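Local coordinates for uncharacterized protein HtdX (Mycobacterium tuberculosis, PDB 4OOB) that hydrates trans-2-enoyl-CoA thioesters and dehydrates (3R)-3-hydroxyacyl-CoA, over a broad range of chain lengths with a preference for C8 to C12, at residues A[15-20]-A[45-50]; A[39-44]-A[73-78]; A[50-55]-A[105-110]; A[62-67]-A[123-128]. All blocks are in the same frame, centred on the assembly; numbering follows the deposited sequence.

In the fold
Helix 43-57 ties the set together: contacts 1 and 3 use successive parts of it and share P50, and contact 2 takes the turn that leads into it. Contact 4 uses the loop that follows it, which is bonded to D170, in what is probably the hydratase motif of the active site. The long antiparallel sheet of this hotdog protein supplies the other side each time. Contacts 1 and 3, with centres about 12 Å apart, also touch directly, T48 OG1 lying 3.9 Å from T109 CG2. Contacts 3 and 4 sit on adjacent strands, joined where L107 N approaches T123 O at 2.7 Å. Contacts 2 and 4 are about 19 Å apart between centres.

Contact 1 (A[15-20]-A[45-50]); sequences EELPID and FALTFP
L17 from strand 12-18 and L47 from helix 43-57 reach toward each other tip to tip, and I19 comes in across the end of L47. The meeting of the two leucines is made by one branch of L17: its CD2 lies 3.8 Å from L47 CG. The same methyl also rests near the backbone of the helix, 3.8 Å from L47 O, so L17 fits against the base of its partner as well as its tip. Both leucines are built alike, with CG anti to the backbone N (chi1 -166° in L17 and -179° in L47), which carries each isobutyl group toward the other segment.

I19 meets the same leucine differently. Its side chain crosses that of L47 at about a right angle, and the touching atom is the methylene CG1, 3.9 Å from L47 CD2. Farther along, I19 CD1 stays beside that methyl at 4.1 Å. L47 is therefore held at its fork: L17 CD2 is 4.0 Å from L47 CD1, while I19 packs against both methyls. Between L17 and I19, P18 points its side chain away from the helix at the start, and its carbonyl oxygen is what comes near, 4.1 Å from L47 CD1.

This is a partly solvent-accessible apolar seam near the surface. Strand 12-18 is the outermost strand at this end of the sheet, paired through L17 with V87 of strand 86-99. V87 also touches L47 and so backs the leucine pair, while D20, just beyond I19, is the N-cap of helix 21-31, its OD1 accepting from A22 N.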
# COMPACT_ATOMS: atom_id res chain seq x y z
N GLU A 15 -3.69 21.95 4.59
CA GLU A 15 -4.39 22.48 5.76
C GLU A 15 -5.57 21.67 6.18
O GLU A 15 -5.71 21.31 7.34
CB GLU A 15 -4.90 23.90 5.47
CG GLU A 15 -3.89 24.97 5.79
CD GLU A 15 -3.61 24.99 7.27
OE1 GLU A 15 -2.47 24.65 7.67
OE2 GLU A 15 -4.56 25.31 8.02
N GLU A 16 -6.48 21.45 5.25
CA GLU A 16 -7.73 20.83 5.60
C GLU A 16 -8.17 20.13 4.35
O GLU A 16 -8.45 20.77 3.33
CB GLU A 16 -8.78 21.85 6.08
CG GLU A 16 -10.18 21.25 6.26
CD GLU A 16 -11.02 21.96 7.32
OE1 GLU A 16 -10.52 22.12 8.45
OE2 GLU A 16 -12.19 22.34 7.03
N LEU A 17 -8.18 18.81 4.43
CA LEU A 17 -8.52 17.97 3.31
C LEU A 17 -9.82 17.27 3.70
O LEU A 17 -9.87 16.56 4.72
CB LEU A 17 -7.38 16.96 3.06
CG LEU A 17 -7.39 16.22 1.74
CD1 LEU A 17 -7.04 17.19 0.62
CD2 LEU A 17 -6.44 15.06 1.78
N PRO A 18 -10.90 17.55 2.93
CA PRO A 18 -12.17 16.87 3.20
C PRO A 18 -12.13 15.43 2.71
O PRO A 18 -11.33 15.07 1.86
CB PRO A 18 -13.21 17.68 2.39
CG PRO A 18 -12.43 18.37 1.32
CD PRO A 18 -11.01 18.54 1.83
N ILE A 19 -12.99 14.60 3.27
CA ILE A 19 -13.11 13.23 2.84
C ILE A 19 -14.44 13.09 2.13
O ILE A 19 -15.48 13.40 2.69
CB ILE A 19 -12.97 12.28 4.05
CG1 ILE A 19 -11.49 12.27 4.49
CG2 ILE A 19 -13.50 10.88 3.75
CD1 ILE A 19 -11.24 11.78 5.90
N ASP A 20 -14.39 12.64 0.88
CA ASP A 20 -15.56 12.24 0.15
C ASP A 20 -16.05 10.82 0.51
O ASP A 20 -15.43 9.83 0.09
CB ASP A 20 -15.31 12.29 -1.33
CG ASP A 20 -16.54 11.93 -2.10
OD1 ASP A 20 -17.62 11.86 -1.47
OD2 ASP A 20 -16.44 11.69 -3.32
N PHE A 45 -3.85 6.05 2.91
CA PHE A 45 -2.87 5.96 1.86
C PHE A 45 -3.43 6.56 0.58
O PHE A 45 -2.78 7.40 -0.06
CB PHE A 45 -2.36 4.52 1.60
CG PHE A 45 -1.33 4.44 0.50
CD1 PHE A 45 0.04 4.44 0.79
CD2 PHE A 45 -1.71 4.37 -0.81
CE1 PHE A 45 0.99 4.37 -0.22
CE2 PHE A 45 -0.75 4.33 -1.84
CZ PHE A 45 0.60 4.30 -1.54
N ALA A 46 -4.61 6.12 0.16
CA ALA A 46 -5.18 6.68 -1.09
C ALA A 46 -5.46 8.18 -0.96
O ALA A 46 -5.15 9.00 -1.82
CB ALA A 46 -6.43 5.93 -1.51
N LEU A 47 -6.02 8.56 0.17
CA LEU A 47 -6.42 9.93 0.37
C LEU A 47 -5.25 10.93 0.25
O LEU A 47 -5.41 12.04 -0.28
CB LEU A 47 -7.04 10.05 1.76
CG LEU A 47 -7.57 11.41 2.24
CD1 LEU A 47 -8.83 11.82 1.50
CD2 LEU A 47 -7.81 11.33 3.74
N THR A 48 -4.10 10.55 0.81
CA THR A 48 -2.93 11.42 0.90
C THR A 48 -2.01 11.30 -0.29
O THR A 48 -1.17 12.16 -0.49
CB THR A 48 -2.11 11.19 2.21
OG1 THR A 48 -1.59 9.86 2.26
CG2 THR A 48 -2.95 11.43 3.48
N PHE A 49 -2.18 10.28 -1.13
CA PHE A 49 -1.13 9.96 -2.11
C PHE A 49 -0.87 11.03 -3.15
O PHE A 49 0.27 11.30 -3.56
CB PHE A 49 -1.44 8.67 -2.84
CG PHE A 49 -0.24 8.08 -3.54
CD1 PHE A 49 0.90 7.77 -2.83
CD2 PHE A 49 -0.23 7.88 -4.90
CE1 PHE A 49 2.02 7.22 -3.46
CE2 PHE A 49 0.87 7.36 -5.54
CZ PHE A 49 1.99 7.02 -4.83
N PRO A 50 -1.93 11.65 -3.61
CA PRO A 50 -1.65 12.75 -4.51
C PRO A 50 -0.87 13.90 -3.82
O PRO A 50 -0.05 14.52 -4.50
CB PRO A 50 -3.05 13.17 -4.98
CG PRO A 50 -3.88 11.89 -4.82
CD PRO A 50 -3.38 11.42 -3.47

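Contact 2 (A[39-44]-A[73-78]); sequences VPLTYP and NHITQY
L41 and T42 meet I75 and Q77 in a buried, largely apolar contact, where the turn entering helix 43-57 lies over strand 69-77 inside the hotdog. A type I beta turn from P40 to Y43, closed by Y43 N to P40 O at 2.9 Å, presents L41 and T42 to the strand.

L41 does most of the touching, and with a single methyl. Its CD1 sits 3.8 Å from I75 CG2 and also lies alongside Q77, 3.5 Å from Q77 CB. The side chains of L41 and Q77 run past each other at a slant, and the extended glutamine brings its amide oxygen up to the same methyl, OE1 3.4 Å from L41 CD1. T42 and I75 cross at about a right angle and meet more loosely, T42 CG2 to I75 CD1 being 4.2 Å. The hydroxyl of T42 is turned to another partner, Y27 OH.

The amide of Q77 is held at both ends. A water donates to Q77 OE1 at 2.9 Å and to V39 O at 2.9 Å, bridging the strand to the residue just before the turn, while Q77 NE2 bonds D210 O. With oxygen and nitrogen both engaged, the rotation of this buried amide should be fixed. W119, whose NE1 bonds L41 O, ties the turn to strand 116-128. A central helix wrapped by a curved antiparallel sheet is the hallmark of the hotdog fold, and this contact seats the start of that helix.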
# COMPACT_ATOMS: atom_id res chain seq x y z
N VAL A 39 -13.09 5.22 8.30
CA VAL A 39 -12.39 4.79 7.09
C VAL A 39 -11.60 3.54 7.43
O VAL A 39 -11.11 3.40 8.56
CB VAL A 39 -11.45 5.87 6.52
CG1 VAL A 39 -12.26 7.13 6.19
CG2 VAL A 39 -10.31 6.17 7.47
N PRO A 40 -11.47 2.64 6.45
CA PRO A 40 -10.56 1.51 6.60
C PRO A 40 -9.13 1.92 6.93
O PRO A 40 -8.63 2.92 6.46
CB PRO A 40 -10.59 0.86 5.21
CG PRO A 40 -11.86 1.34 4.57
CD PRO A 40 -12.03 2.74 5.10
N LEU A 41 -8.45 1.09 7.71
CA LEU A 41 -7.11 1.39 8.22
C LEU A 41 -6.15 1.87 7.14
O LEU A 41 -5.40 2.78 7.39
CB LEU A 41 -6.56 0.13 8.91
CG LEU A 41 -5.12 0.16 9.39
CD1 LEU A 41 -4.88 1.19 10.49
CD2 LEU A 41 -4.69 -1.24 9.85
N THR A 42 -6.18 1.24 5.96
CA THR A 42 -5.27 1.59 4.84
C THR A 42 -5.75 2.77 3.92
O THR A 42 -5.02 3.19 3.03
CB THR A 42 -5.04 0.34 3.93
OG1 THR A 42 -6.31 -0.21 3.51
CG2 THR A 42 -4.25 -0.70 4.68
N TYR A 43 -6.97 3.27 4.14
CA TYR A 43 -7.57 4.20 3.20
C TYR A 43 -6.81 5.54 3.10
O TYR A 43 -6.76 6.13 2.02
CB TYR A 43 -9.07 4.43 3.50
CG TYR A 43 -9.61 5.58 2.69
CD1 TYR A 43 -9.93 5.40 1.37
CD2 TYR A 43 -9.74 6.86 3.23
CE1 TYR A 43 -10.37 6.44 0.60
CE2 TYR A 43 -10.19 7.91 2.46
CZ TYR A 43 -10.48 7.68 1.13
OH TYR A 43 -10.93 8.67 0.28
N PRO A 44 -6.23 6.02 4.22
CA PRO A 44 -5.55 7.30 4.14
C PRO A 44 -4.30 7.24 3.28
O PRO A 44 -3.80 8.30 2.90
CB PRO A 44 -5.21 7.63 5.61
CG PRO A 44 -6.24 6.90 6.37
CD PRO A 44 -6.49 5.62 5.62
N ASN A 73 5.60 -0.68 3.86
CA ASN A 73 4.64 0.26 4.36
C ASN A 73 4.35 0.02 5.82
O ASN A 73 4.00 -1.11 6.19
CB ASN A 73 3.33 0.16 3.59
CG ASN A 73 2.61 1.49 3.53
OD1 ASN A 73 1.59 1.73 4.20
ND2 ASN A 73 3.16 2.38 2.75
N HIS A 74 4.47 1.07 6.62
CA HIS A 74 4.21 0.97 8.05
C HIS A 74 3.20 2.03 8.42
O HIS A 74 3.45 3.25 8.24
CB HIS A 74 5.48 1.14 8.89
CG HIS A 74 6.54 0.15 8.56
ND1 HIS A 74 6.57 -1.11 9.11
CD2 HIS A 74 7.56 0.22 7.68
CE1 HIS A 74 7.60 -1.77 8.61
NE2 HIS A 74 8.20 -0.99 7.72
N ILE A 75 2.05 1.57 8.89
CA ILE A 75 0.96 2.49 9.25
C ILE A 75 0.81 2.37 10.74
O ILE A 75 0.73 1.26 11.26
CB ILE A 75 -0.35 2.09 8.55
CG1 ILE A 75 -0.33 2.58 7.10
CG2 ILE A 75 -1.58 2.64 9.28
CD1 ILE A 75 -1.34 1.84 6.21
N THR A 76 0.80 3.49 11.43
CA THR A 76 0.45 3.48 12.85
C THR A 76 -0.82 4.32 13.04
O THR A 76 -0.77 5.53 12.89
CB THR A 76 1.59 4.02 13.72
OG1 THR A 76 2.78 3.23 13.49
CG2 THR A 76 1.24 3.92 15.18
N GLN A 77 -1.95 3.67 13.35
CA GLN A 77 -3.18 4.38 13.60
C GLN A 77 -3.37 4.61 15.09
O GLN A 77 -3.60 3.66 15.79
CB GLN A 77 -4.39 3.59 13.03
CG GLN A 77 -5.73 4.29 13.21
CD GLN A 77 -6.83 3.58 12.45
OE1 GLN A 77 -7.03 3.76 11.25
NE2 GLN A 77 -7.53 2.75 13.15
N TYR A 78 -3.35 5.88 15.55
CA TYR A 78 -3.55 6.22 16.98
C TYR A 78 -5.02 6.28 17.30
O TYR A 78 -5.42 5.93 18.39
CB TYR A 78 -2.86 7.56 17.33
CG TYR A 78 -1.36 7.49 17.10
CD1 TYR A 78 -0.52 6.85 18.02
CD2 TYR A 78 -0.78 8.00 15.95
CE1 TYR A 78 0.86 6.74 17.81
CE2 TYR A 78 0.59 7.90 15.70
CZ TYR A 78 1.42 7.26 16.63
OH TYR A 78 2.76 7.14 16.38
O HOH W 1 -9.59 4.99 10.47

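Contact 3 (A[50-55]-A[105-110]); sequences PSVMSL and VDLVTN
V52 of helix 43-57 packs onto L107 and T109, neighbours on the same face of strand 102-113. The helix segment and the strand run at 132° to each other with axes 9.9 Å apart, and V52 sends its CB toward the strand. From there the side chain forks. CG1, anti to the backbone N (chi1 164°), goes to the leucine: it lies 3.8 Å from L107 CG and 3.9 Å from L107 CD2. CG2 goes to the threonine instead, coming to 3.5 Å from T109 OG1. Each methyl thus has its own strand residue, and V52 slants across both.

M53 adds a second touch from farther round the helix. Its CB leads away from the strand, but bends at chi2 and chi3 bring the chain back, so that M53 CE ends 4.0 Å from L107 CD2, the two side chains crossing at about a right angle. L107, modelled with a nearly eclipsed chi2 of 8°, is thereby touched by valine and methionine on one branch; A93 and F125 of the flanking strands adjoin it too.

Methyls and the methine of L107 make nearly all of the contact, and even the threonine hydroxyl meets a methyl here. Helix and strand are accordingly joined by shape and dispersion, without directional polar bonds between the two segments.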
# COMPACT_ATOMS: atom_id res chain seq x y z
N PRO A 50 -1.93 11.65 -3.61
CA PRO A 50 -1.65 12.75 -4.51
C PRO A 50 -0.87 13.90 -3.82
O PRO A 50 -0.05 14.52 -4.50
CB PRO A 50 -3.05 13.17 -4.98
CG PRO A 50 -3.88 11.89 -4.82
CD PRO A 50 -3.38 11.42 -3.47
N SER A 51 -1.05 14.15 -2.52
CA SER A 51 -0.20 15.11 -1.78
C SER A 51 1.24 14.61 -1.62
O SER A 51 2.20 15.37 -1.69
CB SER A 51 -0.79 15.43 -0.40
OG SER A 51 -2.16 15.83 -0.53
N VAL A 52 1.37 13.30 -1.43
CA VAL A 52 2.68 12.65 -1.40
C VAL A 52 3.52 12.85 -2.69
O VAL A 52 4.66 13.30 -2.63
CB VAL A 52 2.52 11.16 -1.11
CG1 VAL A 52 3.79 10.40 -1.47
CG2 VAL A 52 2.15 10.95 0.35
N MET A 53 2.94 12.50 -3.83
CA MET A 53 3.57 12.72 -5.14
C MET A 53 3.70 14.20 -5.61
O MET A 53 4.42 14.48 -6.57
CB MET A 53 2.79 11.93 -6.18
CG MET A 53 2.91 10.41 -6.02
SD MET A 53 4.61 9.92 -6.30
CE MET A 53 5.18 9.73 -4.64
N SER A 54 2.98 15.14 -4.98
CA SER A 54 3.17 16.52 -5.30
C SER A 54 4.46 16.97 -4.62
O SER A 54 5.11 17.92 -5.02
CB SER A 54 1.96 17.36 -4.89
OG SER A 54 2.10 17.79 -3.58
N LEU A 55 4.88 16.25 -3.60
CA LEU A 55 6.15 16.55 -3.00
C LEU A 55 7.30 16.13 -3.92
O LEU A 55 8.33 16.80 -3.97
CB LEU A 55 6.27 15.85 -1.65
CG LEU A 55 7.63 15.86 -0.94
CD1 LEU A 55 8.18 17.25 -0.68
CD2 LEU A 55 7.51 15.11 0.37
N VAL A 105 13.52 5.53 -1.17
CA VAL A 105 13.25 6.73 -0.39
C VAL A 105 12.05 6.49 0.51
O VAL A 105 11.12 5.78 0.13
CB VAL A 105 12.96 7.92 -1.30
CG1 VAL A 105 11.74 7.63 -2.18
CG2 VAL A 105 12.75 9.16 -0.46
N ASP A 106 12.06 7.10 1.68
CA ASP A 106 10.95 7.02 2.58
C ASP A 106 10.06 8.25 2.46
O ASP A 106 10.54 9.38 2.48
CB ASP A 106 11.43 6.91 4.01
CG ASP A 106 12.06 5.57 4.37
OD1 ASP A 106 11.95 4.53 3.65
OD2 ASP A 106 12.72 5.59 5.42
N LEU A 107 8.75 8.01 2.39
CA LEU A 107 7.73 9.09 2.33
C LEU A 107 6.90 9.01 3.58
O LEU A 107 6.23 8.02 3.79
CB LEU A 107 6.85 8.89 1.11
CG LEU A 107 7.30 9.44 -0.25
CD1 LEU A 107 8.70 9.95 -0.25
CD2 LEU A 107 7.11 8.44 -1.37
N VAL A 108 7.01 10.02 4.43
CA VAL A 108 6.54 9.92 5.82
C VAL A 108 5.37 10.88 5.88
O VAL A 108 5.51 12.07 5.58
CB VAL A 108 7.70 10.28 6.78
CG1 VAL A 108 7.29 10.26 8.23
CG2 VAL A 108 8.89 9.33 6.56
N THR A 109 4.19 10.34 6.20
CA THR A 109 2.97 11.11 6.20
C THR A 109 2.30 11.12 7.60
O THR A 109 2.15 10.06 8.27
CB THR A 109 2.00 10.60 5.12
OG1 THR A 109 2.60 10.76 3.85
CG2 THR A 109 0.73 11.37 5.07
N ASN A 110 1.91 12.33 8.00
CA ASN A 110 1.18 12.61 9.23
C ASN A 110 -0.20 13.18 8.88
O ASN A 110 -0.30 14.27 8.27
CB ASN A 110 1.95 13.61 10.12
CG ASN A 110 3.10 12.96 10.89
OD1 ASN A 110 2.88 12.41 11.97
ND2 ASN A 110 4.32 12.97 10.33

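Contact 4 (A[62-67]-A[123-128]); sequences PFAAMG and TTFLHQ
The backbone from A64 to G67 runs in roughly the same direction as F125 to Q128, the two end-to-end lines diverging by 31°. The first is an irregular, extended loop, the second the end of strand 116-128. They converge along their length: CA of A64 is 8.7 Å from CA of F125, but CA of G67 is 7.0 Å from CA of Q128. G67 has a positive phi of 84°, a conformation in which a side chain would collide with the preceding carbonyl oxygen.

Across the gap two alanine methyls each meet a ring, in both cases obliquely. A64 CB approaches F125 CE1 at 4.2 Å. A65 CB rests by the imidazole of H127, 3.9 Å from H127 ND1, with CE1 of that ring at 4.0 Å. The imidazole reaches the loop because H127 CG is anti to the carbonyl carbon (chi1 -63°). At the far end the chain of Q128 lies beside the glycine, Q128 CG being 3.7 Å from G67 O.

F49 of helix 43-57 touches both A64 and F125, so the loop's inner end shares the helix-sheet core, where L107 of strand 102-113 also adjoins F125. The loop is also joined to residues 170-172, which probably belong to the hydratase motif of MaoC-like relatives: A64 N bonds D170 OD1, and G67 N makes a weak hydrogen bond to N172 OD1.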
# COMPACT_ATOMS: atom_id res chain seq x y z
N PRO A 62 -1.27 12.20 -9.51
CA PRO A 62 -1.81 10.98 -8.90
C PRO A 62 -1.28 9.64 -9.59
O PRO A 62 -2.03 8.90 -10.27
CB PRO A 62 -3.31 11.17 -9.14
CG PRO A 62 -3.33 11.72 -10.54
CD PRO A 62 -2.12 12.66 -10.62
N PHE A 63 0.02 9.42 -9.43
CA PHE A 63 0.73 8.26 -9.99
C PHE A 63 1.98 8.12 -9.15
O PHE A 63 2.65 9.12 -8.83
CB PHE A 63 1.24 8.41 -11.46
CG PHE A 63 0.30 9.10 -12.43
CD1 PHE A 63 -0.43 8.38 -13.36
CD2 PHE A 63 0.24 10.49 -12.49
CE1 PHE A 63 -1.24 9.00 -14.27
CE2 PHE A 63 -0.58 11.14 -13.40
CZ PHE A 63 -1.33 10.39 -14.29
N ALA A 64 2.33 6.87 -8.85
CA ALA A 64 3.67 6.56 -8.39
C ALA A 64 4.47 6.68 -9.67
O ALA A 64 3.94 6.53 -10.76
CB ALA A 64 3.73 5.15 -7.81
N ALA A 65 5.75 7.00 -9.53
CA ALA A 65 6.62 7.12 -10.72
C ALA A 65 6.51 5.81 -11.44
O ALA A 65 6.37 4.70 -10.81
CB ALA A 65 8.08 7.43 -10.36
N MET A 66 6.59 5.91 -12.76
CA MET A 66 6.31 4.79 -13.60
C MET A 66 7.34 3.74 -13.27
O MET A 66 8.52 4.02 -13.13
CB MET A 66 6.33 5.20 -15.07
CG MET A 66 5.52 4.29 -15.97
SD MET A 66 5.58 4.84 -17.69
CE MET A 66 5.08 6.55 -17.67
N GLY A 67 6.91 2.53 -13.07
CA GLY A 67 7.87 1.51 -12.77
C GLY A 67 8.33 1.36 -11.32
O GLY A 67 8.76 0.22 -10.98
N THR A 123 6.16 4.92 3.98
CA THR A 123 6.01 4.24 2.76
C THR A 123 7.40 4.31 2.14
O THR A 123 7.98 5.39 2.02
CB THR A 123 5.07 5.03 1.82
OG1 THR A 123 3.73 4.97 2.33
CG2 THR A 123 5.16 4.50 0.35
N THR A 124 7.87 3.18 1.67
CA THR A 124 9.12 3.14 1.03
C THR A 124 8.89 2.68 -0.39
O THR A 124 8.36 1.60 -0.63
CB THR A 124 10.04 2.18 1.81
OG1 THR A 124 10.25 2.74 3.09
CG2 THR A 124 11.36 2.04 1.18
N PHE A 125 9.28 3.53 -1.32
CA PHE A 125 9.31 3.21 -2.73
C PHE A 125 10.75 3.01 -3.22
O PHE A 125 11.69 3.69 -2.76
CB PHE A 125 8.61 4.32 -3.54
CG PHE A 125 7.14 4.15 -3.65
CD1 PHE A 125 6.61 3.12 -4.40
CD2 PHE A 125 6.27 5.02 -3.03
CE1 PHE A 125 5.23 2.96 -4.52
CE2 PHE A 125 4.91 4.85 -3.12
CZ PHE A 125 4.38 3.81 -3.85
N LEU A 126 10.90 2.01 -4.08
CA LEU A 126 12.12 1.73 -4.86
C LEU A 126 11.91 2.32 -6.26
O LEU A 126 10.97 1.94 -7.00
CB LEU A 126 12.39 0.21 -5.00
CG LEU A 126 13.63 -0.21 -5.83
CD1 LEU A 126 14.93 0.09 -5.11
CD2 LEU A 126 13.59 -1.67 -6.20
N HIS A 127 12.73 3.32 -6.56
CA HIS A 127 12.77 3.88 -7.89
C HIS A 127 13.86 3.22 -8.70
O HIS A 127 15.04 3.44 -8.49
CB HIS A 127 12.99 5.37 -7.79
CG HIS A 127 11.87 6.07 -7.10
ND1 HIS A 127 10.61 6.20 -7.66
CD2 HIS A 127 11.80 6.68 -5.89
CE1 HIS A 127 9.82 6.86 -6.83
NE2 HIS A 127 10.52 7.16 -5.75
N GLN A 128 13.45 2.40 -9.65
CA GLN A 128 14.40 1.58 -10.37
C GLN A 128 15.43 2.41 -11.13
O GLN A 128 15.13 3.49 -11.73
CB GLN A 128 13.71 0.64 -11.34
CG GLN A 128 12.48 -0.08 -10.85
CD GLN A 128 12.13 -1.29 -11.71
OE1 GLN A 128 10.97 -1.49 -12.12
NE2 GLN A 128 13.13 -2.07 -12.03